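Local coordinates for putative uncharacterized protein (PDB 3W9A) that is the catalytic domain of a fungal family 131 glycoside hydrolase and probably cleaves beta-glucans of plant cell walls, at residues 106-120 and 199-213. Numbering follows the deposited sequence.
Sequences NAPDPTLEHQVMFFE and FHVGVLRIVNRNPPE. With GOL (glycerol), chain E.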
# COMPACT_ATOMS: atom_id res chain seq x y z
N ASN A 106 17.04 -6.66 -3.47
CA ASN A 106 15.83 -7.47 -3.55
C ASN A 106 14.76 -6.77 -4.40
O ASN A 106 13.61 -6.65 -4.00
CB ASN A 106 15.28 -7.77 -2.14
CG ASN A 106 16.20 -8.66 -1.32
OD1 ASN A 106 16.94 -9.48 -1.88
ND2 ASN A 106 16.15 -8.51 -0.01
N ALA A 107 15.19 -6.28 -5.57
CA ALA A 107 14.34 -5.48 -6.43
C ALA A 107 13.21 -6.35 -6.95
O ALA A 107 13.46 -7.47 -7.35
CB ALA A 107 15.15 -4.93 -7.59
N PRO A 108 11.97 -5.87 -6.91
CA PRO A 108 10.91 -6.66 -7.52
C PRO A 108 11.24 -7.07 -8.97
O PRO A 108 11.85 -6.30 -9.70
CB PRO A 108 9.72 -5.72 -7.46
CG PRO A 108 9.96 -4.90 -6.24
CD PRO A 108 11.44 -4.71 -6.18
N ASP A 109 10.82 -8.28 -9.35
CA ASP A 109 11.07 -8.86 -10.67
C ASP A 109 10.10 -8.31 -11.72
O ASP A 109 8.92 -8.68 -11.72
CB ASP A 109 10.91 -10.37 -10.56
CG ASP A 109 11.32 -11.11 -11.82
OD1 ASP A 109 11.38 -10.52 -12.91
OD2 ASP A 109 11.55 -12.31 -11.70
N PRO A 110 10.60 -7.46 -12.64
CA PRO A 110 9.71 -6.88 -13.66
C PRO A 110 9.17 -7.85 -14.72
O PRO A 110 8.36 -7.45 -15.56
CB PRO A 110 10.60 -5.81 -14.31
CG PRO A 110 11.99 -6.28 -14.10
CD PRO A 110 12.00 -7.03 -12.81
N THR A 111 9.61 -9.11 -14.71
CA THR A 111 9.08 -10.12 -15.62
C THR A 111 7.84 -10.85 -15.06
O THR A 111 7.25 -11.67 -15.75
CB THR A 111 10.16 -11.17 -15.97
OG1 THR A 111 10.47 -11.98 -14.82
CG2 THR A 111 11.44 -10.48 -16.47
N LEU A 112 7.45 -10.55 -13.82
CA LEU A 112 6.39 -11.28 -13.12
C LEU A 112 5.30 -10.34 -12.62
O LEU A 112 5.59 -9.21 -12.22
CB LEU A 112 6.97 -12.01 -11.91
CG LEU A 112 7.94 -13.15 -12.21
CD1 LEU A 112 8.44 -13.74 -10.91
CD2 LEU A 112 7.28 -14.22 -13.05
N GLU A 113 4.06 -10.83 -12.62
CA GLU A 113 2.92 -9.99 -12.22
C GLU A 113 2.87 -9.82 -10.71
O GLU A 113 3.00 -10.81 -9.98
CB GLU A 113 1.60 -10.59 -12.70
CG GLU A 113 0.40 -9.73 -12.29
CD GLU A 113 -0.91 -10.21 -12.86
OE1 GLU A 113 -0.91 -11.04 -13.79
OE2 GLU A 113 -1.95 -9.77 -12.34
N HIS A 114 2.66 -8.57 -10.26
CA HIS A 114 2.47 -8.19 -8.86
C HIS A 114 1.21 -7.39 -8.73
O HIS A 114 0.90 -6.59 -9.61
CB HIS A 114 3.57 -7.27 -8.35
CG HIS A 114 4.94 -7.81 -8.53
ND1 HIS A 114 5.53 -7.89 -9.76
CD2 HIS A 114 5.83 -8.28 -7.64
CE1 HIS A 114 6.74 -8.40 -9.63
NE2 HIS A 114 6.95 -8.65 -8.35
N GLN A 115 0.51 -7.57 -7.62
CA GLN A 115 -0.62 -6.72 -7.26
C GLN A 115 -0.30 -6.13 -5.90
O GLN A 115 0.06 -6.85 -4.96
CB GLN A 115 -1.91 -7.53 -7.21
CG GLN A 115 -2.40 -8.01 -8.56
CD GLN A 115 -3.06 -9.37 -8.51
OE1 GLN A 115 -3.68 -9.73 -7.52
NE2 GLN A 115 -2.92 -10.15 -9.59
N VAL A 116 -0.40 -4.81 -5.81
CA VAL A 116 0.06 -4.11 -4.63
C VAL A 116 -0.95 -3.06 -4.23
O VAL A 116 -1.52 -2.40 -5.09
CB VAL A 116 1.40 -3.43 -4.91
CG1 VAL A 116 2.00 -2.93 -3.63
CG2 VAL A 116 2.36 -4.41 -5.61
N MSE A 117 -1.15 -2.91 -2.92
CA MSE A 117 -2.07 -1.90 -2.39
C MSE A 117 -3.44 -2.06 -3.02
O MSE A 117 -4.00 -1.13 -3.58
CB MSE A 117 -1.46 -0.50 -2.59
CG MSE A 117 -0.02 -0.31 -2.07
SE MSE A 117 0.21 -0.72 -0.13
CE MSE A 117 -1.33 0.34 0.51
N PHE A 118 -4.00 -3.26 -2.89
CA PHE A 118 -5.21 -3.64 -3.60
C PHE A 118 -6.35 -3.95 -2.66
O PHE A 118 -6.14 -4.49 -1.57
CB PHE A 118 -4.97 -4.87 -4.50
CG PHE A 118 -4.47 -6.11 -3.78
CD1 PHE A 118 -5.34 -7.06 -3.27
CD2 PHE A 118 -3.10 -6.37 -3.70
CE1 PHE A 118 -4.86 -8.21 -2.64
CE2 PHE A 118 -2.62 -7.51 -3.07
CZ PHE A 118 -3.49 -8.44 -2.56
N PHE A 119 -7.56 -3.63 -3.11
CA PHE A 119 -8.76 -4.14 -2.46
C PHE A 119 -8.96 -5.58 -2.89
O PHE A 119 -8.50 -5.96 -3.97
CB PHE A 119 -9.99 -3.32 -2.85
CG PHE A 119 -10.01 -1.96 -2.23
CD1 PHE A 119 -10.59 -1.76 -1.00
CD2 PHE A 119 -9.45 -0.90 -2.90
CE1 PHE A 119 -10.61 -0.51 -0.43
CE2 PHE A 119 -9.48 0.37 -2.35
CZ PHE A 119 -10.06 0.56 -1.11
N GLU A 120 -9.67 -6.36 -2.06
CA GLU A 120 -9.96 -7.77 -2.36
C GLU A 120 -10.52 -7.97 -3.77
O GLU A 120 -10.10 -8.87 -4.50
CB GLU A 120 -10.91 -8.35 -1.31
CG GLU A 120 -11.36 -9.78 -1.54
CD GLU A 120 -10.26 -10.81 -1.36
OE1 GLU A 120 -9.11 -10.51 -0.98
OE2 GLU A 120 -10.55 -11.99 -1.60
N PHE A 199 -8.81 -4.05 2.46
CA PHE A 199 -7.77 -3.33 1.77
C PHE A 199 -6.39 -3.88 2.17
O PHE A 199 -6.04 -3.92 3.36
CB PHE A 199 -7.87 -1.84 2.06
CG PHE A 199 -6.87 -1.02 1.31
CD1 PHE A 199 -6.95 -0.92 -0.08
CD2 PHE A 199 -5.85 -0.36 1.96
CE1 PHE A 199 -6.02 -0.18 -0.78
CE2 PHE A 199 -4.91 0.38 1.25
CZ PHE A 199 -5.01 0.47 -0.13
N HIS A 200 -5.62 -4.30 1.17
CA HIS A 200 -4.41 -5.07 1.39
C HIS A 200 -3.20 -4.18 1.32
O HIS A 200 -2.76 -3.79 0.23
CB HIS A 200 -4.32 -6.22 0.39
CG HIS A 200 -5.40 -7.24 0.57
ND1 HIS A 200 -5.16 -8.58 0.80
CD2 HIS A 200 -6.75 -7.09 0.63
CE1 HIS A 200 -6.30 -9.21 0.94
NE2 HIS A 200 -7.28 -8.33 0.84
N VAL A 201 -2.68 -3.82 2.49
CA VAL A 201 -1.48 -3.01 2.56
C VAL A 201 -0.30 -3.97 2.45
O VAL A 201 0.16 -4.54 3.43
CB VAL A 201 -1.41 -2.22 3.88
CG1 VAL A 201 -0.12 -1.44 3.96
CG2 VAL A 201 -2.61 -1.29 4.00
N GLY A 202 0.20 -4.14 1.23
CA GLY A 202 1.25 -5.11 0.97
C GLY A 202 1.30 -5.58 -0.47
O GLY A 202 0.87 -4.87 -1.39
N VAL A 203 1.82 -6.79 -0.66
CA VAL A 203 2.22 -7.27 -1.98
C VAL A 203 1.85 -8.71 -2.19
O VAL A 203 2.10 -9.55 -1.32
CB VAL A 203 3.75 -7.22 -2.16
CG1 VAL A 203 4.13 -7.57 -3.59
CG2 VAL A 203 4.27 -5.84 -1.80
N LEU A 204 1.26 -8.97 -3.36
CA LEU A 204 1.04 -10.30 -3.85
C LEU A 204 1.83 -10.44 -5.13
O LEU A 204 1.78 -9.54 -5.99
CB LEU A 204 -0.45 -10.54 -4.13
CG LEU A 204 -0.90 -11.87 -4.76
CD1 LEU A 204 -2.35 -12.12 -4.34
CD2 LEU A 204 -0.80 -11.88 -6.28
N ARG A 205 2.57 -11.54 -5.24
CA ARG A 205 3.13 -11.97 -6.53
C ARG A 205 2.64 -13.38 -6.88
O ARG A 205 2.71 -14.29 -6.03
CB ARG A 205 4.66 -11.94 -6.52
CG ARG A 205 5.25 -11.82 -7.90
CD ARG A 205 6.76 -11.82 -7.87
NE ARG A 205 7.28 -13.17 -7.74
CZ ARG A 205 8.56 -13.48 -7.52
NH1 ARG A 205 9.49 -12.53 -7.38
NH2 ARG A 205 8.90 -14.75 -7.46
N ILE A 206 2.19 -13.58 -8.11
CA ILE A 206 1.59 -14.86 -8.50
C ILE A 206 2.65 -15.96 -8.56
O ILE A 206 2.47 -17.00 -7.94
CB ILE A 206 0.80 -14.77 -9.83
CG1 ILE A 206 -0.42 -13.86 -9.68
CG2 ILE A 206 0.30 -16.15 -10.27
CD1 ILE A 206 -1.04 -13.46 -11.00
N VAL A 207 3.73 -15.74 -9.30
CA VAL A 207 4.77 -16.78 -9.47
C VAL A 207 5.68 -16.85 -8.25
O VAL A 207 6.24 -15.85 -7.84
CB VAL A 207 5.62 -16.52 -10.73
CG1 VAL A 207 6.79 -17.50 -10.82
CG2 VAL A 207 4.74 -16.64 -11.96
N ASN A 208 5.83 -18.05 -7.69
CA ASN A 208 6.63 -18.27 -6.50
C ASN A 208 8.04 -18.76 -6.85
O ASN A 208 8.22 -19.86 -7.40
CB ASN A 208 5.93 -19.28 -5.61
CG ASN A 208 6.65 -19.55 -4.31
OD1 ASN A 208 7.88 -19.68 -4.26
ND2 ASN A 208 5.88 -19.67 -3.24
N ARG A 209 9.03 -17.94 -6.54
CA ARG A 209 10.43 -18.37 -6.57
C ARG A 209 11.34 -17.34 -5.93
O ARG A 209 10.95 -16.19 -5.71
CB ARG A 209 10.90 -18.66 -8.00
CG ARG A 209 10.68 -17.51 -8.98
CD ARG A 209 11.52 -17.74 -10.21
NE ARG A 209 11.50 -16.66 -11.19
CZ ARG A 209 10.86 -16.69 -12.35
NH1 ARG A 209 10.12 -17.73 -12.68
NH2 ARG A 209 10.94 -15.67 -13.19
N ASN A 210 12.55 -17.79 -5.60
CA ASN A 210 13.63 -16.91 -5.21
C ASN A 210 14.13 -16.11 -6.39
O ASN A 210 13.92 -16.50 -7.54
CB ASN A 210 14.79 -17.73 -4.65
CG ASN A 210 14.53 -18.24 -3.25
OD1 ASN A 210 14.00 -17.51 -2.41
ND2 ASN A 210 14.90 -19.49 -3.00
N PRO A 211 14.83 -15.00 -6.11
CA PRO A 211 15.17 -14.44 -4.81
C PRO A 211 14.03 -13.61 -4.23
O PRO A 211 13.01 -13.39 -4.91
CB PRO A 211 16.38 -13.57 -5.14
CG PRO A 211 16.13 -13.09 -6.51
CD PRO A 211 15.38 -14.18 -7.21
N PRO A 212 14.21 -13.11 -2.99
CA PRO A 212 13.12 -12.34 -2.36
C PRO A 212 12.96 -10.96 -2.96
O PRO A 212 13.85 -10.48 -3.65
CB PRO A 212 13.54 -12.25 -0.88
CG PRO A 212 14.69 -13.18 -0.72
CD PRO A 212 15.33 -13.33 -2.06
N GLU A 213 11.80 -10.35 -2.72
CA GLU A 213 11.53 -8.97 -3.07
C GLU A 213 11.28 -8.12 -1.82
O GLU A 213 10.63 -8.58 -0.89
CB GLU A 213 10.26 -8.87 -3.92
CG GLU A 213 10.28 -9.64 -5.21
CD GLU A 213 9.13 -9.26 -6.14
OE1 GLU A 213 8.19 -8.58 -5.67
OE2 GLU A 213 9.17 -9.65 -7.33
C1 GOL E . -8.78 -12.63 3.43
O1 GOL E . -9.78 -12.78 4.44
C2 GOL E . -9.25 -11.61 2.39
O2 GOL E . -8.34 -11.67 1.29
C3 GOL E . -9.32 -10.21 2.98
O3 GOL E . -9.68 -9.27 1.94
O HOH W 1 14.71 -9.62 -6.19
O HOH W 2 12.91 -13.79 -13.29
O HOH W 3 10.16 -14.50 -15.73
O HOH W 4 3.85 -13.45 -10.90
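Q115 and L204 exchange N-H and C=O bonds as an antiparallel hydrogen-bonded pair, the axes of 114-116 and 203-205 lying 4.7 Å apart at 166°, and the chains turn a corner at M117 and at G202. Beyond these corners, the F118 and H200 rings form an offset stack (planes 19° apart), with H200 CB over the centre of the F118 ring. F118 takes up this place with CG between its backbone N and carbonyl carbon (chi1 58°). H200 NE2 is hydrogen-bonded to glycerol O3 (2.8 Å), while H200 ND1 is hydrogen-bonded to E80 OE1. The pairing belongs to one antiparallel sheet of the beta-jelly roll, where 203-205 also pairs with 77-83. At the other end, E213 OE2 gathers three donors. H114 NE2 meets the syn lone pair of E213 OE2 at 2.6 Å, with the oxygen in the imidazole plane; D109 N and R205 NH1 reach E213 OE2 from opposite faces of the carboxylate, each at 2.9 Å. R205 also grips V207 O with NE and NH2, while L112 CD1 sits over the guanidinium centre, 3.4 Å from R205 CZ. A methionine in place of R205 would probably leave the E213 carboxylate without its cationic mate and V207 O without both donors.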